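Local coordinates for conserved hypothetical exported protein (Bacteroides fragilis, PDB 4JJA) that is of unproven function but probably hydrolyses peptidoglycan as a beta-N-acetylmuramidase, at residues Pro216-Pro219 and Asn220-Asn223; Tyr228-Pro231 and Ser232-Phe236; Ser293-Glu296 and Ile297-Lys300; Arg335-Glu339 and Gly340-Ala344. One frame throughout, in Å; residues are numbered along the deposited sequence.

How the contacts relate
All four contacts are local, each formed between adjoining pieces of chain, and they follow one another in series without nesting or crossing. After the parallel sheet is completed by strand 197-200, contact 1 folds the proline-rich loop into a beta turn that leads into helix 224-233. Contact 2 lies on that helix, where it bends and tightens, and L221 of contact 1 packs on Y230 there. Contact 3 starts helix 294-300, which lies against helix 224-233, so contacts 2 and 3 touch through Y228, L229, D294, I297 and W298. Contact 4 closes helix 333-339 and turns the chain into helix 344-350; its nearest atoms stay about 8 Å from contact 2.

Contact 1. Residues Pro216-Pro219 and Asn220-Asn223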
# COMPACT_ATOMS: atom_id res chain seq x y z
N PRO A 216 10.14 4.79 -6.81
CA PRO A 216 8.67 4.78 -6.90
C PRO A 216 8.10 3.40 -6.65
O PRO A 216 8.52 2.44 -7.29
CB PRO A 216 8.39 5.20 -8.37
CG PRO A 216 9.67 4.77 -9.08
CD PRO A 216 10.77 5.09 -8.12
N PRO A 217 7.12 3.31 -5.75
CA PRO A 217 6.63 1.99 -5.41
C PRO A 217 5.74 1.35 -6.46
O PRO A 217 5.66 0.14 -6.54
CB PRO A 217 5.88 2.23 -4.09
CG PRO A 217 5.46 3.70 -4.19
CD PRO A 217 6.56 4.37 -4.88
N SER A 218 5.07 2.19 -7.24
CA SER A 218 4.26 1.84 -8.40
C SER A 218 4.49 2.93 -9.43
O SER A 218 4.78 4.06 -9.06
CB SER A 218 2.76 1.87 -8.09
OG SER A 218 2.39 1.01 -7.09
N PRO A 219 4.31 2.64 -10.73
CA PRO A 219 4.69 3.67 -11.73
C PRO A 219 3.92 5.01 -11.56
O PRO A 219 4.46 6.08 -11.80
CB PRO A 219 4.37 2.99 -13.04
CG PRO A 219 4.68 1.52 -12.75
CD PRO A 219 4.16 1.32 -11.35
N ASN A 220 2.64 4.91 -11.22
CA ASN A 220 1.77 6.09 -11.10
C ASN A 220 1.74 6.69 -9.70
O ASN A 220 0.92 7.54 -9.43
CB ASN A 220 0.35 5.81 -11.68
CG ASN A 220 0.41 5.71 -13.17
OD1 ASN A 220 0.63 6.70 -13.84
ND2 ASN A 220 0.31 4.50 -13.69
N LEU A 221 2.69 6.30 -8.86
CA LEU A 221 2.98 7.00 -7.59
C LEU A 221 4.40 7.53 -7.68
O LEU A 221 5.33 7.05 -7.01
CB LEU A 221 2.78 6.06 -6.38
CG LEU A 221 1.34 5.64 -6.12
CD1 LEU A 221 1.30 4.60 -5.01
CD2 LEU A 221 0.48 6.86 -5.76
N PRO A 222 4.61 8.54 -8.55
CA PRO A 222 5.97 8.86 -8.92
C PRO A 222 6.67 9.72 -7.91
O PRO A 222 7.91 9.82 -8.02
CB PRO A 222 5.81 9.63 -10.22
CG PRO A 222 4.47 10.25 -10.08
CD PRO A 222 3.63 9.18 -9.44
N ASN A 223 5.93 10.40 -7.05
CA ASN A 223 6.48 11.37 -6.12
C ASN A 223 5.73 11.33 -4.77
O ASN A 223 4.73 10.62 -4.61
CB ASN A 223 6.54 12.78 -6.73
CG ASN A 223 5.17 13.33 -7.06
OD1 ASN A 223 4.18 12.83 -6.57
ND2 ASN A 223 5.11 14.33 -7.88
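Between S218 and L221 the chain reverses in a type I beta turn, closed by the bond from L221 N to S218 O at 3.1 Å. The donor rises well above the plane of the S218 carbonyl, 57° out of it. P219 and N220 fill the two corners. Proline suits the first, because its ring already fixes phi at the -60° the corner needs, and it has no N-H to lose there. Before the turn, P217 bends the chain, bringing its ring back beside L221: CG of P217 meets CB of L221 at 4.2 Å, the two side chains crossing at about a right angle, while CD of P217 lies 3.6 Å from L221 O. P216 reaches the same carbonyl with CB, 3.8 Å from L221 O. L221 and P217 are the buried residues of this turn, and both are apolar. S218 turns its hydroxyl elsewhere, to the OH of Y117 and to a glycerol probably left from crystallisation. N223 N-caps the helix that follows through its OD1. The turn lies near the end of the loop that leads from strand 197-200 into helix 224-233, with P217 resting on I227 and L221 on A226 and I227.

Contact 2. Residues Tyr228-Pro231 and Ser232-Phe236; sequences YLYP and SICLF
The Y230 ring meets the sulfur of C234, one helical turn on, at an oblique angle: SG lies 4.3 Å from the Y230 ring centroid and 47° off the normal, closest to CE1 at 3.4 Å. C234 N donates to Y230 O at 2.9 Å, which sets the two residues one turn apart. The sulfur-aromatic contact forms because CG of Y230 and SG of C234 both stand anti to their own backbone N (chi1 -177° and -162°), and a small, polarisable cysteine fits beside the ring. F251 meets the same ring edge-to-face, and the Y230 hydroxyl binds a glycerol. On another side of the helix the CB of L229 packs on CG1 of I233 at 4.1 Å. P231 has no N-H to give to the turn before it, and the helix kinks there. L229 O takes two donors: I233 N at 2.9 Å in a nearly straight bond, and S232 N, also at 2.9 Å but more bent. S232 OG shares a water with Y228 O and also bonds N303 N. The buried P231 O has no polar partner; L235 CG packs against it. Helix 224-233 runs through the interior here, L229 facing I297 of helix 294-300, while I233, and F236 on the 3-10 turn that follows, lie on Y306 of helix 305-314.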
# COMPACT_ATOMS: atom_id res chain seq x y z
N TYR A 228 1.05 11.16 -0.76
CA TYR A 228 0.27 11.80 0.27
C TYR A 228 -1.18 12.04 -0.10
O TYR A 228 -2.06 12.02 0.75
CB TYR A 228 0.92 13.10 0.73
CG TYR A 228 2.29 12.94 1.37
CD1 TYR A 228 2.53 11.94 2.33
CD2 TYR A 228 3.30 13.82 1.11
CE1 TYR A 228 3.75 11.81 2.96
CE2 TYR A 228 4.54 13.71 1.75
CZ TYR A 228 4.79 12.72 2.66
OH TYR A 228 6.01 12.62 3.28
N LEU A 229 -1.44 12.31 -1.38
CA LEU A 229 -2.80 12.49 -1.89
C LEU A 229 -3.56 11.19 -2.15
O LEU A 229 -4.77 11.18 -2.17
CB LEU A 229 -2.76 13.36 -3.17
CG LEU A 229 -2.56 14.85 -2.94
CD1 LEU A 229 -2.25 15.54 -4.27
CD2 LEU A 229 -3.77 15.45 -2.27
N TYR A 230 -2.82 10.09 -2.33
CA TYR A 230 -3.37 8.81 -2.67
C TYR A 230 -4.57 8.40 -1.80
O TYR A 230 -5.59 7.92 -2.37
CB TYR A 230 -2.23 7.77 -2.71
CG TYR A 230 -2.57 6.38 -3.10
CD1 TYR A 230 -2.96 6.05 -4.38
CD2 TYR A 230 -2.38 5.34 -2.22
CE1 TYR A 230 -3.27 4.75 -4.74
CE2 TYR A 230 -2.66 4.04 -2.56
CZ TYR A 230 -3.14 3.74 -3.80
OH TYR A 230 -3.43 2.42 -4.11
N PRO A 231 -4.51 8.56 -0.47
CA PRO A 231 -5.67 8.14 0.30
C PRO A 231 -6.98 8.81 -0.08
O PRO A 231 -8.04 8.20 0.02
CB PRO A 231 -5.29 8.52 1.75
CG PRO A 231 -3.81 8.55 1.73
CD PRO A 231 -3.38 9.02 0.38
N SER A 232 -6.89 10.07 -0.47
CA SER A 232 -8.06 10.87 -0.86
C SER A 232 -8.41 10.64 -2.33
O SER A 232 -9.56 10.39 -2.69
CB SER A 232 -7.80 12.37 -0.62
OG SER A 232 -7.55 12.63 0.75
N ILE A 233 -7.43 10.67 -3.18
CA ILE A 233 -7.66 10.67 -4.63
C ILE A 233 -7.93 9.28 -5.20
O ILE A 233 -8.68 9.17 -6.14
CB ILE A 233 -6.47 11.39 -5.35
CG1 ILE A 233 -6.46 12.85 -4.92
CG2 ILE A 233 -6.54 11.29 -6.89
CD1 ILE A 233 -7.64 13.68 -5.38
N CYS A 234 -7.40 8.23 -4.61
CA CYS A 234 -7.66 6.88 -5.10
C CYS A 234 -9.13 6.50 -4.96
O CYS A 234 -9.59 5.64 -5.66
CB CYS A 234 -6.76 5.83 -4.39
SG CYS A 234 -6.63 4.27 -5.29
N LEU A 235 -9.88 7.20 -4.10
CA LEU A 235 -11.33 6.97 -4.06
C LEU A 235 -12.00 7.18 -5.39
O LEU A 235 -13.08 6.60 -5.66
CB LEU A 235 -11.95 7.80 -2.95
CG LEU A 235 -11.37 7.53 -1.54
CD1 LEU A 235 -12.08 8.46 -0.53
CD2 LEU A 235 -11.49 6.08 -1.13
N PHE A 236 -11.42 8.01 -6.24
CA PHE A 236 -11.96 8.20 -7.58
C PHE A 236 -11.93 6.96 -8.45
O PHE A 236 -12.63 6.90 -9.45
CB PHE A 236 -11.30 9.36 -8.32
CG PHE A 236 -11.70 10.73 -7.85
CD1 PHE A 236 -13.01 11.14 -7.94
CD2 PHE A 236 -10.77 11.65 -7.38
CE1 PHE A 236 -13.38 12.43 -7.62
CE2 PHE A 236 -11.14 12.95 -7.02
CZ PHE A 236 -12.46 13.32 -7.13
O HOH W 1 -4.84 12.92 1.01

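Contact 3. Residues Ser293-Glu296 and Ile297-Lys300; sequences SDEE and IWKK
D294 O accepts the backbone N-H of W298 at 2.9 Å, with an angle of 163° at the hydrogen. The same oxygen packs under the indole of W298, 3.1 Å from the ring plane and offset toward the rim. The indole doubles back over the preceding turn because its CG stands beside the backbone N (chi1 -56°). CZ2 of W298 thereby reaches CB of D294 at 3.5 Å; a flat indole suits the place because it can lie along the turn and pack on this methylene, while Y228 and H148 meet it edge-to-face. The carboxylate of D294 points elsewhere, to salt bridges with K225 and R212; an acid in the first turn should also interact well with the helix dipole. I297 faces inward, its branched aliphatic chain passing S293 O and packing on K225 of helix 224-233 and on L292. K299, bent at its third and fourth torsions, curls its ammonium back to E296 O, a weak bond at 3.4 Å. Extended K300 instead gives its NZ to a water at 2.8 Å, which reaches E296 OE1 only weakly. E296 has CG between its backbone N and carbonyl carbon (chi1 70°), and this swings its carboxylate back to the helix start: S293 N donates to E296 OE2 at 3.1 Å, on the anti side. In return E296 N donates to S293 OG at 3.0 Å. Serine at the N-cap with glutamate three residues later, bonded reciprocally, is the classic capping box of a helix N terminus.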
# COMPACT_ATOMS: atom_id res chain seq x y z
N SER A 293 0.96 22.24 -0.65
CA SER A 293 2.08 21.85 0.16
C SER A 293 1.87 20.50 0.81
O SER A 293 0.75 20.08 1.07
CB SER A 293 2.34 22.87 1.27
OG SER A 293 1.30 22.93 2.23
N ASP A 294 2.99 19.81 1.02
CA ASP A 294 2.92 18.57 1.81
C ASP A 294 2.19 18.83 3.14
O ASP A 294 1.29 18.06 3.54
CB ASP A 294 4.33 18.02 2.09
CG ASP A 294 5.04 17.42 0.87
OD1 ASP A 294 4.49 17.29 -0.24
OD2 ASP A 294 6.27 17.06 1.02
N GLU A 295 2.52 19.92 3.86
CA GLU A 295 1.86 20.26 5.16
C GLU A 295 0.36 20.38 5.12
O GLU A 295 -0.34 19.89 5.99
CB GLU A 295 2.40 21.57 5.78
CG GLU A 295 3.77 21.44 6.43
CD GLU A 295 4.87 21.77 5.44
OE1 GLU A 295 4.56 21.90 4.22
OE2 GLU A 295 6.03 21.90 5.85
N GLU A 296 -0.16 21.05 4.10
CA GLU A 296 -1.61 21.19 4.04
C GLU A 296 -2.32 19.85 3.69
O GLU A 296 -3.41 19.61 4.21
CB GLU A 296 -2.10 22.29 3.15
CG GLU A 296 -1.94 22.14 1.72
CD GLU A 296 -2.30 23.47 1.02
OE1 GLU A 296 -3.47 23.92 1.24
OE2 GLU A 296 -1.41 24.05 0.29
N ILE A 297 -1.63 18.98 2.96
CA ILE A 297 -2.18 17.61 2.69
C ILE A 297 -2.22 16.88 4.06
O ILE A 297 -3.23 16.25 4.41
CB ILE A 297 -1.38 16.90 1.61
CG1 ILE A 297 -1.46 17.67 0.26
CG2 ILE A 297 -1.84 15.45 1.50
CD1 ILE A 297 -0.45 17.28 -0.80
N TRP A 298 -1.12 16.95 4.82
CA TRP A 298 -1.05 16.24 6.13
C TRP A 298 -2.12 16.73 7.08
O TRP A 298 -2.71 15.96 7.82
CB TRP A 298 0.35 16.39 6.78
CG TRP A 298 1.47 15.92 5.92
CD1 TRP A 298 1.43 15.03 4.90
CD2 TRP A 298 2.82 16.37 6.01
NE1 TRP A 298 2.66 14.91 4.34
CE2 TRP A 298 3.55 15.70 5.03
CE3 TRP A 298 3.49 17.23 6.90
CZ2 TRP A 298 4.91 15.88 4.84
CZ3 TRP A 298 4.85 17.44 6.69
CH2 TRP A 298 5.55 16.77 5.68
N LYS A 299 -2.41 18.03 7.04
CA LYS A 299 -3.40 18.55 7.93
C LYS A 299 -4.77 17.91 7.74
O LYS A 299 -5.50 17.66 8.71
CB LYS A 299 -3.50 20.06 7.73
CG LYS A 299 -4.43 20.74 8.73
CD LYS A 299 -4.51 22.25 8.41
CE LYS A 299 -5.38 22.56 7.17
NZ LYS A 299 -4.76 22.23 5.82
N LYS A 300 -5.13 17.61 6.49
CA LYS A 300 -6.48 17.17 6.20
C LYS A 300 -6.67 15.67 6.15
O LYS A 300 -7.80 15.23 6.18
CB LYS A 300 -6.91 17.81 4.85
CG LYS A 300 -7.04 19.35 5.02
CD LYS A 300 -7.75 20.00 3.87
CE LYS A 300 -7.88 21.51 4.03
NZ LYS A 300 -8.51 22.16 2.82
O HOH W 2 -6.31 21.98 1.07

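Contact 4. Residues Arg335-Glu339 and Gly340-Ala344; sequences RKMIE and GGKSA
K336 O receives the N-H of G340 at 2.9 Å, the last i to i+4 bond of this helix, and beyond it the helical pattern breaks. M337 O is met instead from five residues on, by K342 N at 3.0 Å in a bond of 157°. Between these, G341 N turns to I338 O at 3.0 Å, coming from 63° out of the carbonyl plane. The 6-to-1 bond of K342 N to M337 O and the G341 N to I338 O bond inside it, round G341 with its positive phi, make a Schellman motif. G341 has phi 86°, a conformation open to glycine because it has no CB to press on the preceding carbonyl O. I338 O has a second donor, a water 2.8 Å away that also donates to K342 O at 2.8 Å and so ties the helix end to the outgoing chain. The motif also brings M337 and K342 together: their chains cross obliquely, CB of M337 meeting CG of K342 at 4.0 Å. The CE of M337, deposited as selenomethionine, bends round to the same K342 CG, also at 4.0 Å. Lysine suits this spot because its methylenes can pack while its amine leads away. At the other end of the segment the guanidinium of R335 pairs with E326 and D318. S343 begins the next helix as its N-cap, and its own N-H is accepted by E346 OE1, while M337 and K342 both rest on I347.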
# COMPACT_ATOMS: atom_id res chain seq x y z
N ARG A 335 -21.39 6.76 0.37
CA ARG A 335 -22.22 7.05 -0.77
C ARG A 335 -23.54 7.69 -0.35
O ARG A 335 -23.99 8.69 -0.95
CB ARG A 335 -22.52 5.74 -1.47
CG ARG A 335 -23.49 5.82 -2.62
CD ARG A 335 -24.02 4.47 -3.02
NE ARG A 335 -22.98 3.58 -3.54
CZ ARG A 335 -22.86 3.17 -4.81
NH1 ARG A 335 -23.66 3.60 -5.77
NH2 ARG A 335 -21.90 2.30 -5.10
N LYS A 336 -24.18 7.10 0.64
CA LYS A 336 -25.51 7.56 1.04
C LYS A 336 -25.47 9.01 1.54
O LYS A 336 -26.33 9.84 1.21
CB LYS A 336 -26.09 6.67 2.12
CG LYS A 336 -26.44 5.26 1.65
CD LYS A 336 -26.97 4.41 2.85
CE LYS A 336 -27.15 2.93 2.58
NZ LYS A 336 -27.63 2.24 3.83
N MSE A 337 -24.48 9.33 2.35
CA MSE A 337 -24.35 10.69 2.90
C MSE A 337 -23.97 11.71 1.85
O MSE A 337 -24.49 12.82 1.86
CB MSE A 337 -23.37 10.68 4.05
CG MSE A 337 -23.85 9.96 5.28
SE MSE A 337 -22.62 9.95 6.74
CE MSE A 337 -22.87 11.76 7.41
N ILE A 338 -23.11 11.33 0.90
CA ILE A 338 -22.81 12.26 -0.19
C ILE A 338 -24.09 12.57 -0.96
O ILE A 338 -24.40 13.72 -1.26
CB ILE A 338 -21.72 11.75 -1.12
CG1 ILE A 338 -20.38 11.68 -0.36
CG2 ILE A 338 -21.61 12.65 -2.36
CD1 ILE A 338 -19.20 11.08 -1.09
N GLU A 339 -24.82 11.52 -1.32
CA GLU A 339 -26.03 11.70 -2.11
C GLU A 339 -27.09 12.45 -1.33
O GLU A 339 -27.94 13.10 -1.91
CB GLU A 339 -26.55 10.32 -2.51
CG GLU A 339 -25.67 9.70 -3.57
CD GLU A 339 -26.03 8.31 -4.00
OE1 GLU A 339 -26.96 7.68 -3.44
OE2 GLU A 339 -25.33 7.79 -4.91
N GLY A 340 -27.05 12.33 -0.01
CA GLY A 340 -27.95 13.05 0.88
C GLY A 340 -27.59 14.49 1.12
O GLY A 340 -28.29 15.17 1.88
N GLY A 341 -26.49 14.98 0.53
CA GLY A 341 -26.10 16.36 0.68
C GLY A 341 -25.27 16.69 1.87
O GLY A 341 -25.11 17.87 2.19
N LYS A 342 -24.74 15.68 2.55
CA LYS A 342 -23.90 15.93 3.73
C LYS A 342 -22.52 16.44 3.34
O LYS A 342 -22.06 16.29 2.22
CB LYS A 342 -23.78 14.67 4.55
CG LYS A 342 -25.13 14.08 5.03
CD LYS A 342 -25.98 15.02 5.86
CE LYS A 342 -27.32 14.36 6.19
NZ LYS A 342 -28.19 15.21 7.01
N SER A 343 -21.88 17.12 4.29
CA SER A 343 -20.58 17.71 4.10
C SER A 343 -19.44 16.73 4.29
O SER A 343 -19.59 15.71 5.00
CB SER A 343 -20.38 18.89 5.05
OG SER A 343 -20.18 18.44 6.37
N ALA A 344 -18.29 17.07 3.73
CA ALA A 344 -17.08 16.28 3.92
C ALA A 344 -16.79 16.09 5.40
O ALA A 344 -16.47 15.01 5.86
CB ALA A 344 -15.88 16.95 3.20
O HOH W 3 -22.93 15.93 -0.44